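PDB 4K3F: probable TonB-dependent receptor from Pseudomonas aeruginosa, which probably serves as the periplasmic methionine-binding lipoprotein of a transport system, and holds selenomethionine in its cleft. Local coordinates for residues H81-G86 with G234-A239; E3-A8 with S209-K214. All blocks are in the same frame, centred on the assembly; numbering follows the deposited sequence.

Interaction 1: residues H81-G86 with G234-A239; sequences HIEPLG and GAVVPA. With MSE (selenomethionine), chain B.
V236 presses a methyl group against the imidazole of H81, the same ring that bonds to the ligand-binding carboxylate of E83, just beyond the end of the strand. CG1 of V236 lies 3.4 Å from CD2 of H81 and approaches the ring obliquely. The histidine torsion places CG between the backbone N and the carbonyl carbon (chi1 70°), which sends the ring alongside the E83 side chain; NE2 then donates to OE2 of E83 at 2.8 Å, almost within the ring plane and onto the anti lone pair of the carboxylate. Rings of H14 and F56 also meet the imidazole.

The backbones that carry these side chains form a short antiparallel bridge at the edge of the six-stranded sheet, where strand 237-238 pairs with the end of strand 75-82. I82 and V237 are a hydrogen-bonded pair: I82 N donates to V237 O at 2.7 Å, and V237 N returns a nearly straight bond to I82 O at 2.8 Å (177° at the hydrogen). The I82 and V237 side chains share one face of the sheet; CD1 of I82 also meets CB of A239 at 3.8 Å, and CD of P84 lies near CG2 of V237. Past the bridge the chains part, and a water donates to both P84 O and A235 O, spanning the gap between the two carbonyls.

E83 belongs to the selenomethionine pocket. Its OE1 accepts from the ligand N at 2.6 Å, and R115, N171 and N198 bind the ligand as well. With one carboxylate oxygen gripped by the imidazole and the other by the amino group, E83 is held against rotation, and its negative charge probably favours a protonated ligand amine, as expected of a site for a free amino acid.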
loop_
_atom_site.group_PDB
_atom_site.type_symbol
_atom_site.label_atom_id
_atom_site.label_comp_id
_atom_site.label_asym_id
_atom_site.label_seq_id
_atom_site.Cartn_x
_atom_site.Cartn_y
_atom_site.Cartn_z
ATOM N N HIS A 81 3.222 -2.796 -8.678
ATOM C CA HIS A 81 2.321 -1.697 -8.934
ATOM C C HIS A 81 2.442 -0.624 -7.885
ATOM O O HIS A 81 3.047 -0.842 -6.827
ATOM C CB HIS A 81 0.858 -2.174 -8.996
ATOM C CG HIS A 81 0.304 -2.599 -7.675
ATOM N ND1 HIS A 81 0.267 -3.903 -7.240
ATOM C CD2 HIS A 81 -0.245 -1.865 -6.678
ATOM C CE1 HIS A 81 -0.277 -3.952 -6.040
ATOM N NE2 HIS A 81 -0.593 -2.725 -5.676
ATOM N N ILE A 82 1.871 0.529 -8.198
ATOM C CA ILE A 82 1.818 1.645 -7.245
ATOM C C ILE A 82 0.355 1.937 -7.000
ATOM O O ILE A 82 -0.478 1.797 -7.918
ATOM C CB ILE A 82 2.532 2.926 -7.792
ATOM C CG1 ILE A 82 3.960 2.603 -8.235
ATOM C CG2 ILE A 82 2.599 4.019 -6.747
ATOM C CD1 ILE A 82 4.149 2.762 -9.726
ATOM N N GLU A 83 0.029 2.349 -5.782
ATOM C CA GLU A 83 -1.346 2.725 -5.386
ATOM C C GLU A 83 -1.315 4.147 -4.878
ATOM O O GLU A 83 -1.212 4.362 -3.682
ATOM C CB GLU A 83 -1.842 1.840 -4.230
ATOM C CG GLU A 83 -2.012 0.398 -4.579
ATOM C CD GLU A 83 -2.319 -0.506 -3.383
ATOM O OE1 GLU A 83 -2.730 -0.043 -2.268
ATOM O OE2 GLU A 83 -2.124 -1.694 -3.569
ATOM N N PRO A 84 -1.389 5.138 -5.775
ATOM C CA PRO A 84 -1.287 6.516 -5.284
ATOM C C PRO A 84 -2.279 6.812 -4.160
ATOM O O PRO A 84 -3.487 6.557 -4.285
ATOM C CB PRO A 84 -1.552 7.343 -6.529
ATOM C CG PRO A 84 -1.014 6.481 -7.618
ATOM C CD PRO A 84 -1.414 5.065 -7.226
ATOM N N LEU A 85 -1.759 7.308 -3.052
ATOM C CA LEU A 85 -2.574 7.509 -1.842
ATOM C C LEU A 85 -3.396 8.782 -1.976
ATOM O O LEU A 85 -2.852 9.848 -2.331
ATOM C CB LEU A 85 -1.655 7.608 -0.642
ATOM C CG LEU A 85 -2.469 7.589 0.656
ATOM C CD1 LEU A 85 -1.965 6.498 1.546
ATOM C CD2 LEU A 85 -2.351 8.949 1.244
ATOM N N GLY A 86 -4.687 8.669 -1.658
ATOM C CA GLY A 86 -5.597 9.770 -1.674
ATOM C C GLY A 86 -6.062 10.244 -0.305
ATOM O O GLY A 86 -6.050 9.494 0.694
ATOM N N GLY A 234 -6.713 3.299 -13.342
ATOM C CA GLY A 234 -5.778 4.327 -12.909
ATOM C C GLY A 234 -5.582 4.396 -11.398
ATOM O O GLY A 234 -4.658 5.058 -10.930
ATOM N N ALA A 235 -6.426 3.724 -10.610
ATOM C CA ALA A 235 -6.226 3.720 -9.147
ATOM C C ALA A 235 -5.023 2.890 -8.719
ATOM O O ALA A 235 -4.436 3.107 -7.610
ATOM C CB ALA A 235 -7.477 3.198 -8.472
ATOM N N VAL A 236 -4.667 1.925 -9.573
ATOM C CA VAL A 236 -3.531 1.034 -9.382
ATOM C C VAL A 236 -2.732 1.121 -10.673
ATOM O O VAL A 236 -3.296 0.943 -11.766
ATOM C CB VAL A 236 -3.971 -0.406 -9.077
ATOM C CG1 VAL A 236 -2.776 -1.321 -8.873
ATOM C CG2 VAL A 236 -4.883 -0.405 -7.863
ATOM N N VAL A 237 -1.473 1.528 -10.546
ATOM C CA VAL A 237 -0.622 1.809 -11.682
ATOM C C VAL A 237 0.452 0.732 -11.799
ATOM O O VAL A 237 1.207 0.496 -10.831
ATOM C CB VAL A 237 0.036 3.182 -11.492
ATOM C CG1 VAL A 237 0.977 3.502 -12.644
ATOM C CG2 VAL A 237 -1.010 4.271 -11.322
ATOM N N PRO A 238 0.555 0.044 -12.948
ATOM C CA PRO A 238 1.642 -0.878 -13.111
ATOM C C PRO A 238 3.024 -0.209 -12.956
ATOM O O PRO A 238 3.234 0.926 -13.425
ATOM C CB PRO A 238 1.473 -1.384 -14.537
ATOM C CG PRO A 238 0.077 -1.049 -14.944
ATOM C CD PRO A 238 -0.309 0.147 -14.150
ATOM N N ALA A 239 3.960 -0.924 -12.341
ATOM C CA ALA A 239 5.273 -0.398 -12.020
ATOM C C ALA A 239 6.326 -1.071 -12.900
ATOM O O ALA A 239 7.423 -1.368 -12.451
ATOM C CB ALA A 239 5.572 -0.640 -10.552
HETATM N N MSE B 300 -1.129 -1.357 -0.678
HETATM C CA MSE B 300 -0.665 -0.400 0.368
HETATM C C MSE B 300 -0.222 0.865 -0.359
HETATM O O MSE B 300 0.456 0.773 -1.388
HETATM O OXT MSE B 300 -0.528 1.977 0.087
HETATM C CB MSE B 300 0.487 -0.979 1.206
HETATM C CG MSE B 300 0.947 -0.034 2.290
HETATM SE SE MSE B 300 2.530 -0.758 3.201
HETATM C CE MSE B 300 1.747 -2.237 4.077
HETATM O O HOH W 1 -4.919 5.571 -6.437
#

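Interaction 2: residues E3-A8 with S209-K214; sequences ESLTVA and SDAMQK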
loop_
_atom_site.group_PDB
_atom_site.type_symbol
_atom_site.label_atom_id
_atom_site.label_comp_id
_atom_site.label_asym_id
_atom_site.label_seq_id
_atom_site.Cartn_x
_atom_site.Cartn_y
_atom_site.Cartn_z
ATOM N N GLU A 3 5.358 -27.316 -8.614
ATOM C CA GLU A 3 6.007 -26.727 -7.444
ATOM C C GLU A 3 4.927 -25.918 -6.671
ATOM O O GLU A 3 4.245 -25.083 -7.251
ATOM C CB GLU A 3 7.158 -25.783 -7.821
ATOM C CG GLU A 3 8.438 -26.429 -8.412
ATOM C CD GLU A 3 9.344 -25.532 -9.294
ATOM O OE1 GLU A 3 8.918 -24.490 -9.865
ATOM O OE2 GLU A 3 10.524 -25.910 -9.467
ATOM N N SER A 4 4.781 -26.165 -5.387
ATOM C CA SER A 4 3.893 -25.390 -4.523
ATOM C C SER A 4 4.467 -24.017 -4.211
ATOM O O SER A 4 5.643 -23.902 -3.867
ATOM C CB SER A 4 3.719 -26.125 -3.195
ATOM O OG SER A 4 2.867 -25.413 -2.321
ATOM N N LEU A 5 3.622 -22.991 -4.213
ATOM C CA LEU A 5 4.073 -21.621 -3.866
ATOM C C LEU A 5 2.951 -20.941 -3.138
ATOM O O LEU A 5 1.918 -20.671 -3.710
ATOM C CB LEU A 5 4.505 -20.833 -5.111
ATOM C CG LEU A 5 5.024 -19.430 -4.887
ATOM C CD1 LEU A 5 6.269 -19.465 -4.024
ATOM C CD2 LEU A 5 5.325 -18.805 -6.247
ATOM N N THR A 6 3.123 -20.700 -1.842
ATOM C CA THR A 6 2.040 -20.135 -1.055
ATOM C C THR A 6 2.317 -18.638 -0.815
ATOM O O THR A 6 3.414 -18.277 -0.441
ATOM C CB THR A 6 1.891 -20.873 0.295
ATOM O OG1 THR A 6 3.149 -20.890 0.967
ATOM C CG2 THR A 6 1.399 -22.297 0.067
ATOM N N VAL A 7 1.309 -17.788 -1.034
ATOM C CA VAL A 7 1.467 -16.317 -1.021
ATOM C C VAL A 7 0.343 -15.658 -0.225
ATOM O O VAL A 7 -0.848 -15.857 -0.535
ATOM C CB VAL A 7 1.479 -15.722 -2.447
ATOM C CG1 VAL A 7 1.802 -14.251 -2.409
ATOM C CG2 VAL A 7 2.520 -16.414 -3.297
ATOM N N ALA A 8 0.724 -14.922 0.822
ATOM C CA ALA A 8 -0.256 -14.116 1.563
ATOM C C ALA A 8 -0.467 -12.778 0.862
ATOM O O ALA A 8 0.498 -12.132 0.436
ATOM C CB ALA A 8 0.268 -13.845 2.953
ATOM N N SER A 209 14.455 -18.969 -5.996
ATOM C CA SER A 209 13.942 -20.286 -6.388
ATOM C C SER A 209 13.266 -20.211 -7.753
ATOM O O SER A 209 12.849 -19.158 -8.199
ATOM C CB SER A 209 12.979 -20.796 -5.307
ATOM O OG SER A 209 11.781 -20.035 -5.234
ATOM N N ASP A 210 13.219 -21.336 -8.441
ATOM C CA ASP A 210 12.550 -21.400 -9.738
ATOM C C ASP A 210 11.111 -20.874 -9.668
ATOM O O ASP A 210 10.687 -20.064 -10.491
ATOM C CB ASP A 210 12.576 -22.839 -10.254
ATOM C CG ASP A 210 11.899 -22.982 -11.612
ATOM O OD1 ASP A 210 12.475 -22.509 -12.581
ATOM O OD2 ASP A 210 10.782 -23.537 -11.678
ATOM N N ALA A 211 10.338 -21.339 -8.710
ATOM C CA ALA A 211 8.933 -20.962 -8.629
ATOM C C ALA A 211 8.775 -19.485 -8.338
ATOM O O ALA A 211 7.911 -18.800 -8.940
ATOM C CB ALA A 211 8.253 -21.755 -7.530
HETATM N N MSE A 212 9.613 -18.972 -7.415
HETATM C CA MSE A 212 9.544 -17.555 -7.099
HETATM C C MSE A 212 9.845 -16.714 -8.323
HETATM O O MSE A 212 9.200 -15.671 -8.561
HETATM C CB MSE A 212 10.454 -17.204 -5.933
HETATM C CG MSE A 212 10.134 -15.855 -5.285
HETATM SE SE MSE A 212 8.455 -15.846 -4.270
HETATM C CE MSE A 212 9.048 -17.182 -2.969
ATOM N N GLN A 213 10.835 -17.124 -9.105
ATOM C CA GLN A 213 11.213 -16.358 -10.276
ATOM C C GLN A 213 10.100 -16.367 -11.313
ATOM O O GLN A 213 9.883 -15.343 -11.983
ATOM C CB GLN A 213 12.477 -16.907 -10.942
ATOM C CG GLN A 213 13.772 -16.760 -10.147
ATOM C CD GLN A 213 15.000 -17.414 -10.873
ATOM O OE1 GLN A 213 14.877 -18.314 -11.733
ATOM N NE2 GLN A 213 16.184 -16.936 -10.524
ATOM N N LYS A 214 9.440 -17.510 -11.474
ATOM C CA LYS A 214 8.325 -17.600 -12.443
ATOM C C LYS A 214 7.215 -16.665 -11.992
ATOM O O LYS A 214 6.652 -15.971 -12.823
ATOM C CB LYS A 214 7.845 -19.013 -12.532
ATOM C CG LYS A 214 8.788 -19.896 -13.328
ATOM C CD LYS A 214 8.433 -21.356 -13.260
ATOM C CE LYS A 214 9.272 -22.172 -14.252
ATOM N NZ LYS A 214 9.077 -23.598 -13.934
#
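L5 and E3 project from the same side of strand 3-8 toward the first turns of helix 210-218, but they meet it in quite different surroundings. The close packing is around L5. With CG anti to the backbone N (chi1 -178°), its two methyls are spread over the helix: CD1 touches the terminal CE of selenomethionine M212 at 3.7 Å, the two side chains crossing at about a right angle, and CD2 sits 3.7 Å from A211 O. M212 reaches this position through a chain bent at chi2 and chi3, and also touches L200 and A202 of strand 198-202; L215, further along the helix, also covers L5. A211 faces the strand where the helix passes over it, the axes of the short segments approaching to 9.0 Å and crossing at -59°. This is the layered alpha/beta packing of a periplasmic-binding-protein lobe, a helix lying across one face of the central sheet. The helix starts at S209, the N-cap, whose OG accepts from M212 N at 3.3 Å.

Toward the partly exposed end the packing gives way to charge. The extended side chain of E3 carries its carboxylate past the methyl of A211 to D210, where OE1 comes within 2.8 Å of D210 OD2, the two carboxylate planes being turned 63° apart. So short an approach suggests that one of the acids holds a proton. K214 probably eases the crowding of negative charge: its NZ forms a salt bridge with D210 OD2 at 2.8 Å, on the syn lone pair, and also donates to the carbonyl of E28, but remains 4.2 Å from E3 OE1.

Both interactions reach the six-stranded mixed sheet, but at different places across it: strand 3-9 of interaction 2 lies next to the outermost strand 30-36, whereas interaction 1 joins strand 75-82 to strand 237-238 at the opposite edge. Strands 54-59 and 198-202 lie between. The contact centres are 24 Å apart and their nearest atoms about 10 Å, without touching. Along the chain the segments alternate (3-8, 81-86, 209-214, 234-239), so each contact brings an early part of the sequence against a late one. One C-terminal segment thus adds the edge strand 237-238 to the sheet, beside the ligand, while the other, on helix 210-218, packs against its strand 3-9 at the far end of the lobe.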